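Local coordinates for protein aminopeptidase (PDB 5IB9) that probably removes amino acids from the N-terminal ends of peptides as a two-zinc metalloexopeptidase of the M28 family, here caught with the inhibitor bestatin, at residues S346-F351 with A358-H363; G296-D301 with S394-A399; E367-T372 with L377-K382. All blocks are in the same frame, centred on the assembly; numbering follows the deposited sequence.

Interaction 1 of 3, residues S346-F351 with A358-H363; sequences SDHESF and AALFIH. With BES (2-(3-amino-2-hydroxy-4-phenyl-butyrylamino)-4-methyl-pentanoic acid), chain H.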
loop_
_atom_site.group_PDB
_atom_site.type_symbol
_atom_site.label_atom_id
_atom_site.label_comp_id
_atom_site.label_asym_id
_atom_site.label_seq_id
_atom_site.Cartn_x
_atom_site.Cartn_y
_atom_site.Cartn_z
ATOM N N SER A 346 7.431 -3.351 -16.430
ATOM C CA SER A 346 6.420 -4.495 -16.325
ATOM C C SER A 346 6.594 -5.052 -14.914
ATOM O O SER A 346 7.385 -4.578 -14.138
ATOM C CB SER A 346 6.610 -5.534 -17.432
ATOM O OG SER A 346 5.452 -6.354 -17.519
ATOM N N ASP A 347 5.773 -6.035 -14.603
ATOM C CA ASP A 347 5.628 -6.526 -13.211
ATOM C C ASP A 347 6.878 -7.188 -12.626
ATOM O O ASP A 347 6.950 -7.244 -11.388
ATOM C CB ASP A 347 4.440 -7.502 -13.132
ATOM C CG ASP A 347 3.117 -6.813 -13.509
ATOM O OD1 ASP A 347 2.758 -5.820 -12.841
ATOM O OD2 ASP A 347 2.516 -7.271 -14.530
ATOM N N HIS A 348 7.880 -7.518 -13.444
ATOM C CA HIS A 348 9.136 -8.033 -12.858
ATOM C C HIS A 348 9.775 -6.993 -11.953
ATOM O O HIS A 348 10.476 -7.368 -11.010
ATOM C CB HIS A 348 10.106 -8.524 -13.912
ATOM C CG HIS A 348 10.486 -7.464 -14.904
ATOM N ND1 HIS A 348 9.563 -6.724 -15.643
ATOM C CD2 HIS A 348 11.720 -7.084 -15.292
ATOM C CE1 HIS A 348 10.260 -5.870 -16.419
ATOM N NE2 HIS A 348 11.566 -6.102 -16.238
ATOM N N GLU A 349 9.539 -5.702 -12.200
ATOM C CA GLU A 349 10.100 -4.635 -11.327
ATOM C C GLU A 349 9.621 -4.743 -9.900
ATOM O O GLU A 349 10.327 -4.320 -8.981
ATOM C CB GLU A 349 9.663 -3.318 -11.897
ATOM C CG GLU A 349 10.471 -2.106 -11.329
ATOM C CD GLU A 349 10.210 -0.871 -12.204
ATOM O OE1 GLU A 349 10.384 -0.879 -13.461
ATOM O OE2 GLU A 349 9.797 0.107 -11.637
ATOM N N SER A 350 8.439 -5.312 -9.691
ATOM C CA SER A 350 7.935 -5.460 -8.309
ATOM C C SER A 350 8.614 -6.501 -7.473
ATOM O O SER A 350 8.631 -6.410 -6.241
ATOM C CB SER A 350 6.418 -5.706 -8.425
ATOM O OG SER A 350 5.799 -4.593 -9.126
ATOM N N PHE A 351 9.139 -7.478 -8.203
ATOM C CA PHE A 351 9.856 -8.601 -7.527
ATOM C C PHE A 351 11.327 -8.248 -7.456
ATOM O O PHE A 351 11.937 -8.566 -6.426
ATOM C CB PHE A 351 9.516 -9.927 -8.243
ATOM C CG PHE A 351 8.063 -10.197 -8.185
ATOM C CD1 PHE A 351 7.498 -10.726 -7.011
ATOM C CD2 PHE A 351 7.188 -9.732 -9.177
ATOM C CE1 PHE A 351 6.092 -10.849 -6.865
ATOM C CE2 PHE A 351 5.798 -9.881 -9.053
ATOM C CZ PHE A 351 5.253 -10.451 -7.875
ATOM N N ALA A 358 14.475 -11.785 -11.270
ATOM C CA ALA A 358 13.237 -11.608 -12.014
ATOM C C ALA A 358 13.653 -11.200 -13.398
ATOM O O ALA A 358 14.706 -10.481 -13.561
ATOM C CB ALA A 358 12.346 -10.476 -11.362
ATOM N N ALA A 359 12.893 -11.567 -14.429
ATOM C CA ALA A 359 13.157 -11.075 -15.765
ATOM C C ALA A 359 11.854 -11.048 -16.525
ATOM O O ALA A 359 10.975 -11.964 -16.315
ATOM C CB ALA A 359 14.134 -12.077 -16.491
ATOM N N LEU A 360 11.787 -10.144 -17.476
ATOM C CA LEU A 360 10.679 -9.994 -18.452
ATOM C C LEU A 360 11.087 -10.681 -19.712
ATOM O O LEU A 360 12.204 -10.461 -20.277
ATOM C CB LEU A 360 10.479 -8.502 -18.659
ATOM C CG LEU A 360 9.661 -8.185 -19.906
ATOM C CD1 LEU A 360 8.179 -8.726 -19.873
ATOM C CD2 LEU A 360 9.616 -6.596 -20.130
ATOM N N PHE A 361 10.184 -11.500 -20.194
ATOM C CA PHE A 361 10.265 -12.163 -21.564
ATOM C C PHE A 361 9.313 -11.464 -22.511
ATOM O O PHE A 361 8.125 -11.351 -22.177
ATOM C CB PHE A 361 9.908 -13.681 -21.471
ATOM C CG PHE A 361 10.912 -14.462 -20.655
ATOM C CD1 PHE A 361 11.828 -15.264 -21.310
ATOM C CD2 PHE A 361 10.985 -14.359 -19.265
ATOM C CE1 PHE A 361 12.826 -15.996 -20.614
ATOM C CE2 PHE A 361 12.002 -15.101 -18.550
ATOM C CZ PHE A 361 12.912 -15.872 -19.218
ATOM N N ILE A 362 9.856 -10.928 -23.621
ATOM C CA ILE A 362 9.082 -10.032 -24.545
ATOM C C ILE A 362 9.769 -10.116 -25.883
ATOM O O ILE A 362 10.985 -10.426 -25.952
ATOM C CB ILE A 362 9.154 -8.611 -24.021
ATOM C CG1 ILE A 362 8.335 -7.663 -24.933
ATOM C CG2 ILE A 362 10.585 -8.113 -23.759
ATOM C CD1 ILE A 362 7.983 -6.308 -24.185
ATOM N N HIS A 363 8.955 -9.939 -26.953
ATOM C CA HIS A 363 9.585 -9.860 -28.287
ATOM C C HIS A 363 9.921 -8.378 -28.557
ATOM O O HIS A 363 9.081 -7.534 -28.459
ATOM C CB HIS A 363 8.691 -10.373 -29.348
ATOM C CG HIS A 363 8.349 -11.821 -29.205
ATOM N ND1 HIS A 363 9.181 -12.867 -29.521
ATOM C CD2 HIS A 363 7.198 -12.380 -28.753
ATOM C CE1 HIS A 363 8.569 -14.026 -29.246
ATOM N NE2 HIS A 363 7.358 -13.734 -28.801
HETATM N N2 BES H . 4.347 -4.208 -21.901
HETATM C C1 BES H . 4.525 -2.823 -21.466
HETATM C C6 BES H . 6.009 -2.598 -21.185
HETATM C C7 BES H . 6.976 -2.571 -22.365
HETATM C C8 BES H . 6.655 -1.977 -23.611
HETATM C C12 BES H . 8.256 -3.135 -22.174
HETATM C C9 BES H . 7.619 -1.958 -24.641
HETATM C C11 BES H . 9.225 -3.121 -23.216
HETATM C C10 BES H . 8.890 -2.535 -24.447
HETATM C C2 BES H . 3.672 -2.551 -20.222
HETATM O O2 BES H . 2.427 -3.129 -20.608
HETATM C C3 BES H . 3.555 -1.068 -20.134
HETATM O O3 BES H . 2.943 -0.489 -21.026
HETATM N N1 BES H . 4.180 -0.477 -19.175
HETATM C C4 BES H . 4.159 0.987 -19.102
HETATM C C13 BES H . 4.981 1.286 -17.860
HETATM C C14 BES H . 4.379 0.751 -16.557
HETATM C C15 BES H . 5.301 1.287 -15.470
HETATM C C16 BES H . 2.912 1.119 -16.323
HETATM C C5 BES H . 4.918 1.663 -20.237
HETATM O O1 BES H . 4.699 2.888 -20.469
HETATM O O4 BES H . 5.754 1.056 -20.930
#
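Beside the zinc site of the M28 peptidase domain, segment 346-351, which leads into a short helix, lies against strand 358-364, and the contact centres on the imidazole of His348 over Leu360. Leu360 CB sits above the middle of the ring, 3.5 Å from its centroid and 12° off the ring normal, a CH-pi contact over the face. His348 reaches this place with CG lodged between its backbone N and carbonyl carbon (chi1 59°), which lays the ring with one face against Leu360 CB, while NE2 is hydrogen-bonded to the carbonyl oxygen of Glu343. Ala358 CB packs 3.6 Å from His348 O and 4.2 Å from Phe351 CB. Were an alanine to stand at His348, the flank of Leu360 would probably lose its aromatic cover and the Glu343 carbonyl this donor. At the other end Ser346 CB meets Leu360 CD2 at 4.2 Å, and Ser346 OG is hydrogen-bonded to the zinc ligand Asp301. Further along the strand, Ile362 CD1 comes within 3.6 Å of C11 on the phenyl ring of bestatin. Here a second-shell serine and a pocket wall form a buried layer beside the paired-zinc site of the M28 fold.

Interaction 2 of 3, residues G296-D301 with S394-A399; sequences GMFQLD and SAVYQA. With ZN (zinc ion), chain C; BES (2-(3-amino-2-hydroxy-4-phenyl-butyrylamino)-4-methyl-pentanoic acid), chain H.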
loop_
_atom_site.group_PDB
_atom_site.type_symbol
_atom_site.label_atom_id
_atom_site.label_comp_id
_atom_site.label_asym_id
_atom_site.label_seq_id
_atom_site.Cartn_x
_atom_site.Cartn_y
_atom_site.Cartn_z
ATOM N N GLY A 296 12.957 -17.429 -8.402
ATOM C CA GLY A 296 12.866 -16.720 -9.668
ATOM C C GLY A 296 11.414 -16.283 -9.942
ATOM O O GLY A 296 10.453 -16.972 -9.546
ATOM N N MET A 297 11.302 -15.175 -10.648
ATOM C CA MET A 297 10.015 -14.684 -11.095
ATOM C C MET A 297 10.190 -14.403 -12.588
ATOM O O MET A 297 11.074 -13.648 -13.031
ATOM C CB MET A 297 9.559 -13.387 -10.334
ATOM C CG MET A 297 8.120 -12.870 -10.696
ATOM S SD MET A 297 8.190 -11.824 -12.126
ATOM C CE MET A 297 6.416 -11.678 -12.366
ATOM N N PHE A 298 9.369 -15.109 -13.381
ATOM C CA PHE A 298 9.284 -15.000 -14.877
ATOM C C PHE A 298 8.104 -14.156 -15.224
ATOM O O PHE A 298 6.989 -14.527 -14.952
ATOM C CB PHE A 298 9.131 -16.363 -15.512
ATOM C CG PHE A 298 10.295 -17.303 -15.304
ATOM C CD1 PHE A 298 11.068 -17.675 -16.452
ATOM C CD2 PHE A 298 10.625 -17.858 -14.063
ATOM C CE1 PHE A 298 12.120 -18.551 -16.304
ATOM C CE2 PHE A 298 11.714 -18.750 -13.933
ATOM C CZ PHE A 298 12.448 -19.101 -15.039
ATOM N N GLN A 299 8.304 -12.984 -15.811
ATOM C CA GLN A 299 7.227 -12.111 -16.285
ATOM C C GLN A 299 6.996 -12.191 -17.797
ATOM O O GLN A 299 7.978 -12.135 -18.554
ATOM C CB GLN A 299 7.532 -10.663 -15.895
ATOM C CG GLN A 299 6.521 -9.664 -16.506
ATOM C CD GLN A 299 5.104 -9.735 -15.868
ATOM O OE1 GLN A 299 4.856 -10.477 -14.965
ATOM N NE2 GLN A 299 4.195 -8.877 -16.292
ATOM N N LEU A 300 5.773 -12.514 -18.203
ATOM C CA LEU A 300 5.473 -12.685 -19.679
ATOM C C LEU A 300 4.608 -11.496 -20.077
ATOM O O LEU A 300 3.483 -11.323 -19.607
ATOM C CB LEU A 300 4.634 -13.985 -19.792
ATOM C CG LEU A 300 5.329 -15.295 -19.336
ATOM C CD1 LEU A 300 4.283 -16.306 -19.144
ATOM C CD2 LEU A 300 6.076 -15.752 -20.645
ATOM N N ASP A 301 5.200 -10.641 -20.918
ATOM C CA ASP A 301 4.430 -9.412 -21.388
ATOM C C ASP A 301 4.847 -9.188 -22.841
ATOM O O ASP A 301 6.031 -8.916 -23.094
ATOM C CB ASP A 301 4.872 -8.279 -20.520
ATOM C CG ASP A 301 3.909 -7.035 -20.549
ATOM O OD1 ASP A 301 3.015 -7.027 -21.405
ATOM O OD2 ASP A 301 3.916 -6.143 -19.673
ATOM N N SER A 394 10.153 -24.773 -20.229
ATOM C CA SER A 394 11.376 -25.605 -19.993
ATOM C C SER A 394 12.339 -25.001 -19.007
ATOM O O SER A 394 12.951 -25.764 -18.248
ATOM C CB SER A 394 12.116 -25.851 -21.311
ATOM O OG SER A 394 11.176 -26.600 -22.149
ATOM N N ALA A 395 12.419 -23.642 -18.985
ATOM C CA ALA A 395 13.267 -22.952 -17.992
ATOM C C ALA A 395 12.711 -23.203 -16.594
ATOM O O ALA A 395 13.494 -23.566 -15.690
ATOM C CB ALA A 395 13.350 -21.430 -18.239
ATOM N N VAL A 396 11.390 -23.065 -16.449
ATOM C CA VAL A 396 10.794 -23.296 -15.149
ATOM C C VAL A 396 10.960 -24.798 -14.751
ATOM O O VAL A 396 11.330 -25.109 -13.626
ATOM C CB VAL A 396 9.347 -22.914 -15.145
ATOM C CG1 VAL A 396 8.570 -23.463 -13.872
ATOM C CG2 VAL A 396 9.199 -21.346 -15.245
ATOM N N TYR A 397 10.709 -25.676 -15.727
ATOM C CA TYR A 397 10.764 -27.103 -15.349
ATOM C C TYR A 397 12.160 -27.562 -15.114
ATOM O O TYR A 397 12.386 -28.565 -14.403
ATOM C CB TYR A 397 10.182 -27.870 -16.529
ATOM C CG TYR A 397 9.970 -29.338 -16.270
ATOM C CD1 TYR A 397 9.090 -29.740 -15.272
ATOM C CD2 TYR A 397 10.573 -30.259 -17.062
ATOM C CE1 TYR A 397 8.788 -31.142 -15.063
ATOM C CE2 TYR A 397 10.310 -31.650 -16.838
ATOM C CZ TYR A 397 9.464 -32.055 -15.854
ATOM O OH TYR A 397 9.243 -33.478 -15.668
ATOM N N GLN A 398 13.177 -26.881 -15.680
ATOM C CA GLN A 398 14.544 -27.263 -15.351
ATOM C C GLN A 398 14.733 -27.226 -13.801
ATOM O O GLN A 398 15.441 -28.043 -13.222
ATOM C CB GLN A 398 15.550 -26.316 -15.973
ATOM C CG GLN A 398 17.075 -26.654 -15.686
ATOM C CD GLN A 398 18.007 -26.080 -16.706
ATOM O OE1 GLN A 398 17.591 -25.712 -17.834
ATOM N NE2 GLN A 398 19.284 -25.944 -16.336
ATOM N N ALA A 399 14.098 -26.245 -13.135
ATOM C CA ALA A 399 14.140 -26.210 -11.643
ATOM C C ALA A 399 12.983 -27.028 -11.083
ATOM O O ALA A 399 13.222 -27.827 -10.090
ATOM C CB ALA A 399 14.031 -24.695 -11.154
HETATM ZN ZN ZN C . 2.199 -5.164 -20.867
HETATM N N2 BES H . 4.347 -4.208 -21.901
HETATM C C1 BES H . 4.525 -2.823 -21.466
HETATM C C6 BES H . 6.009 -2.598 -21.185
HETATM C C7 BES H . 6.976 -2.571 -22.365
HETATM C C8 BES H . 6.655 -1.977 -23.611
HETATM C C12 BES H . 8.256 -3.135 -22.174
HETATM C C9 BES H . 7.619 -1.958 -24.641
HETATM C C11 BES H . 9.225 -3.121 -23.216
HETATM C C10 BES H . 8.890 -2.535 -24.447
HETATM C C2 BES H . 3.672 -2.551 -20.222
HETATM O O2 BES H . 2.427 -3.129 -20.608
HETATM C C3 BES H . 3.555 -1.068 -20.134
HETATM O O3 BES H . 2.943 -0.489 -21.026
HETATM N N1 BES H . 4.180 -0.477 -19.175
HETATM C C4 BES H . 4.159 0.987 -19.102
HETATM C C13 BES H . 4.981 1.286 -17.860
HETATM C C14 BES H . 4.379 0.751 -16.557
HETATM C C15 BES H . 5.301 1.287 -15.470
HETATM C C16 BES H . 2.912 1.119 -16.323
HETATM C C5 BES H . 4.918 1.663 -20.237
HETATM O O1 BES H . 4.699 2.888 -20.469
HETATM O O4 BES H . 5.754 1.056 -20.930
#
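Phe298 on strand 294-300 presents one face of its phenyl ring to helix 382-400, where Val396 and Ala395 receive it at different angles. Val396 CG2 stands over the middle of the ring, 3.8 Å from the centroid and only 10° off the normal, so a single methyl makes a CH-pi contact over the centre of the face. The valine directs this branch at the ring because its other methyl, CG1, lies anti to the backbone N (chi1 166°), with CG2 beside that N. The two side chains run past one another in opposite senses. Ala395 CB approaches more obliquely, reaching Phe298 CE1 at 3.7 Å. The contact is wholly apolar and buried; no hydrogen bond crosses between 296-301 and 394-399, and one ring bridges two successive helix residues.

Beyond the end of the same strand, Asp301 grips a zinc ion with both carboxylate oxygens, OD1 at 2.1 Å and OD2 at 2.3 Å, and the amino N2 and hydroxyl O2 of bestatin share that metal with His228 and Asp240. Only two residues separate Phe298 from this metal ligand. Phe298 also touches Val323 of helix 322-334 and Ile223 of the neighbouring parallel strand 222-228, while Val396 leans on Met255 of helix 238-256, so the ring lies where helices gather against the sheet.

Interaction 3 of 3, residues E367-T372 with L377-K382; sequences EPWYHT and LDKISK. With ZN (zinc ion), chain B; BES (2-(3-amino-2-hydroxy-4-phenyl-butyrylamino)-4-methyl-pentanoic acid), chain H.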
loop_
_atom_site.group_PDB
_atom_site.type_symbol
_atom_site.label_atom_id
_atom_site.label_comp_id
_atom_site.label_asym_id
_atom_site.label_seq_id
_atom_site.Cartn_x
_atom_site.Cartn_y
_atom_site.Cartn_z
ATOM N N GLU A 367 6.137 -4.375 -31.648
ATOM C CA GLU A 367 5.326 -4.063 -32.844
ATOM C C GLU A 367 4.815 -2.617 -32.822
ATOM O O GLU A 367 4.792 -1.923 -31.789
ATOM C CB GLU A 367 4.171 -5.030 -32.820
ATOM C CG GLU A 367 3.227 -4.722 -31.630
ATOM C CD GLU A 367 3.459 -5.657 -30.476
ATOM O OE1 GLU A 367 4.607 -6.062 -30.212
ATOM O OE2 GLU A 367 2.418 -6.095 -29.865
ATOM N N PRO A 368 4.354 -2.125 -33.982
ATOM C CA PRO A 368 3.792 -0.779 -34.018
ATOM C C PRO A 368 2.434 -0.615 -33.329
ATOM O O PRO A 368 2.009 0.537 -33.079
ATOM C CB PRO A 368 3.569 -0.550 -35.512
ATOM C CG PRO A 368 4.409 -1.545 -36.191
ATOM C CD PRO A 368 4.441 -2.761 -35.281
ATOM N N TRP A 369 1.801 -1.753 -32.977
ATOM C CA TRP A 369 0.384 -1.801 -32.536
ATOM C C TRP A 369 0.227 -1.669 -31.017
ATOM O O TRP A 369 -0.889 -1.493 -30.517
ATOM C CB TRP A 369 -0.271 -3.082 -33.011
ATOM C CG TRP A 369 0.151 -3.522 -34.370
ATOM C CD1 TRP A 369 0.623 -4.736 -34.721
ATOM C CD2 TRP A 369 0.145 -2.712 -35.562
ATOM N NE1 TRP A 369 0.877 -4.790 -36.072
ATOM C CE2 TRP A 369 0.619 -3.541 -36.601
ATOM C CE3 TRP A 369 -0.251 -1.391 -35.827
ATOM C CZ2 TRP A 369 0.748 -3.097 -37.928
ATOM C CZ3 TRP A 369 -0.087 -0.915 -37.150
ATOM C CH2 TRP A 369 0.408 -1.799 -38.174
ATOM N N TYR A 370 1.369 -1.641 -30.320
ATOM C CA TYR A 370 1.446 -1.503 -28.917
ATOM C C TYR A 370 0.635 -0.284 -28.379
ATOM O O TYR A 370 0.859 0.804 -28.845
ATOM C CB TYR A 370 2.965 -1.310 -28.714
ATOM C CG TYR A 370 3.353 -0.882 -27.346
ATOM C CD1 TYR A 370 3.015 -1.638 -26.271
ATOM C CD2 TYR A 370 4.106 0.271 -27.148
ATOM C CE1 TYR A 370 3.376 -1.257 -24.979
ATOM C CE2 TYR A 370 4.478 0.664 -25.867
ATOM C CZ TYR A 370 4.079 -0.108 -24.787
ATOM O OH TYR A 370 4.448 0.277 -23.503
ATOM N N HIS A 371 -0.325 -0.467 -27.464
ATOM C CA HIS A 371 -1.100 0.582 -26.845
ATOM C C HIS A 371 -2.055 1.270 -27.824
ATOM O O HIS A 371 -2.546 2.326 -27.502
ATOM C CB HIS A 371 -0.250 1.553 -26.053
ATOM C CG HIS A 371 0.278 0.970 -24.753
ATOM N ND1 HIS A 371 0.968 1.721 -23.839
ATOM C CD2 HIS A 371 0.261 -0.309 -24.284
ATOM C CE1 HIS A 371 1.320 0.928 -22.805
ATOM N NE2 HIS A 371 0.931 -0.303 -23.082
ATOM N N THR A 372 -2.376 0.583 -28.876
ATOM C CA THR A 372 -3.325 1.111 -29.946
ATOM C C THR A 372 -4.524 0.249 -30.128
ATOM O O THR A 372 -4.520 -0.963 -29.829
ATOM C CB THR A 372 -2.620 1.242 -31.367
ATOM O OG1 THR A 372 -2.598 -0.008 -32.018
ATOM C CG2 THR A 372 -1.241 1.889 -31.287
ATOM N N LEU A 377 -6.327 -9.531 -32.191
ATOM C CA LEU A 377 -6.065 -10.945 -32.430
ATOM C C LEU A 377 -5.383 -11.275 -33.762
ATOM O O LEU A 377 -4.569 -12.222 -33.843
ATOM C CB LEU A 377 -7.365 -11.744 -32.308
ATOM C CG LEU A 377 -7.336 -13.232 -32.451
ATOM C CD1 LEU A 377 -6.584 -13.863 -31.213
ATOM C CD2 LEU A 377 -8.707 -13.817 -32.500
ATOM N N ASP A 378 -5.723 -10.498 -34.802
ATOM C CA ASP A 378 -5.126 -10.802 -36.139
ATOM C C ASP A 378 -3.622 -10.507 -36.253
ATOM O O ASP A 378 -2.979 -10.860 -37.252
ATOM C CB ASP A 378 -5.961 -10.159 -37.253
ATOM C CG ASP A 378 -5.854 -8.663 -37.302
ATOM O OD1 ASP A 378 -5.187 -8.040 -36.461
ATOM O OD2 ASP A 378 -6.446 -8.030 -38.250
ATOM N N LYS A 379 -3.012 -9.890 -35.224
ATOM C CA LYS A 379 -1.572 -9.802 -35.200
ATOM C C LYS A 379 -0.871 -10.909 -34.452
ATOM O O LYS A 379 0.376 -10.959 -34.488
ATOM C CB LYS A 379 -1.160 -8.531 -34.581
ATOM C CG LYS A 379 -2.020 -7.306 -34.823
ATOM C CD LYS A 379 -1.896 -6.973 -36.376
ATOM C CE LYS A 379 -2.461 -5.567 -36.528
ATOM N NZ LYS A 379 -3.947 -5.529 -36.333
ATOM N N ILE A 380 -1.625 -11.837 -33.872
ATOM C CA ILE A 380 -1.019 -12.879 -33.078
ATOM C C ILE A 380 -0.480 -14.078 -33.898
ATOM O O ILE A 380 -1.134 -14.607 -34.848
ATOM C CB ILE A 380 -2.028 -13.369 -31.999
ATOM C CG1 ILE A 380 -2.423 -12.150 -31.122
ATOM C CG2 ILE A 380 -1.427 -14.623 -31.269
ATOM C CD1 ILE A 380 -1.255 -11.674 -30.155
ATOM N N SER A 381 0.748 -14.490 -33.526
ATOM C CA SER A 381 1.386 -15.651 -34.069
ATOM C C SER A 381 1.335 -16.828 -33.073
ATOM O O SER A 381 1.980 -16.783 -31.988
ATOM C CB SER A 381 2.865 -15.305 -34.366
ATOM O OG SER A 381 3.495 -16.571 -34.615
ATOM N N LYS A 382 0.640 -17.918 -33.431
ATOM C CA LYS A 382 0.637 -19.122 -32.641
ATOM C C LYS A 382 2.044 -19.705 -32.472
ATOM O O LYS A 382 2.406 -20.255 -31.425
ATOM C CB LYS A 382 -0.277 -20.148 -33.236
ATOM C CG LYS A 382 -1.749 -19.698 -33.167
ATOM C CD LYS A 382 -2.553 -20.562 -34.138
ATOM C CE LYS A 382 -2.843 -21.909 -33.549
ATOM N NZ LYS A 382 -4.104 -22.471 -34.330
HETATM ZN ZN ZN B . 1.231 -1.906 -21.833
HETATM N N2 BES H . 4.347 -4.208 -21.901
HETATM C C1 BES H . 4.525 -2.823 -21.466
HETATM C C6 BES H . 6.009 -2.598 -21.185
HETATM C C7 BES H . 6.976 -2.571 -22.365
HETATM C C8 BES H . 6.655 -1.977 -23.611
HETATM C C12 BES H . 8.256 -3.135 -22.174
HETATM C C9 BES H . 7.619 -1.958 -24.641
HETATM C C11 BES H . 9.225 -3.121 -23.216
HETATM C C10 BES H . 8.890 -2.535 -24.447
HETATM C C2 BES H . 3.672 -2.551 -20.222
HETATM O O2 BES H . 2.427 -3.129 -20.608
HETATM C C3 BES H . 3.555 -1.068 -20.134
HETATM O O3 BES H . 2.943 -0.489 -21.026
HETATM N N1 BES H . 4.180 -0.477 -19.175
HETATM C C4 BES H . 4.159 0.987 -19.102
HETATM C C13 BES H . 4.981 1.286 -17.860
HETATM C C14 BES H . 4.379 0.751 -16.557
HETATM C C15 BES H . 5.301 1.287 -15.470
HETATM C C16 BES H . 2.912 1.119 -16.323
HETATM C C5 BES H . 4.918 1.663 -20.237
HETATM O O1 BES H . 4.699 2.888 -20.469
HETATM O O4 BES H . 5.754 1.056 -20.930
#
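Trp369 and Lys379 meet between the turns at 367-372 and the short 3-10 segment 377-379 of the loop that joins strand 358-364 to helix 382-400, and these two residues make the whole contact. The close part is the lysine chain laid over one face of the indole, at about a right angle to it. Lys379 CE stands 3.6 Å from the centroid of the five-membered ring, 14° off the normal, a CH-pi contact, and CD comes to 3.5 Å from Trp369 NE1. Bends at chi2 (-66°) and chi4 (-71°) carry the chain across the pyrrole part and lift the amino group above it. Lys379 NZ is 4.8 Å from the same centroid and nearly on its normal, so the charge makes a longer cation-pi contact. On the opposite face of the indole lies CB of the adjoining Pro368, and Trp369 NE1 is hydrogen-bonded to Asp307.

The looser, solvent side is that of Asp378 and Pro368, both exposed, and of the partly exposed indole. The ammonium itself is well held: Lys379 NZ forms a 2.8 Å salt bridge with Asp378 OD1, on the syn lone pair, and is also hydrogen-bonded to Thr376 and to the carbonyl of Asn374.

Within 367-372, a type I turn from Glu367 to Tyr370 overlaps a type II turn from Trp369 to Thr372. Trp369 O takes two bonds from one face of its plane, from Thr372 N and from Thr372 OG1, the latter at 2.7 Å. These turns set out Tyr370, whose ring lies against the phenyl of bestatin, and His371, whose NE2 binds a zinc ion together with Asp240, Glu273 and bestatin O2. A loop bearing the last histidine ligand of a paired-zinc centre is typical of M28 aminopeptidases.

Following the chain, strand 294-300 and Asp301 come first, then 346-351 and 358-363, which close interaction 1 over a short connection. The loop after that strand holds interaction 3, 367-372 with 377-382, closed in turn before helix 382-400 supplies 394-399 and completes interaction 2. Interactions 1 and 3 therefore stand in series, both nested inside the long loop of interaction 2. Interactions 1 and 2 touch directly, since strands 294-300 and 358-364 are neighbours in the sheet, whereas interaction 3 lies apart from interaction 2, nearest atoms about 7 Å away. Together they join sheet, flanking helix and active-site loop, and all three have residues at bestatin.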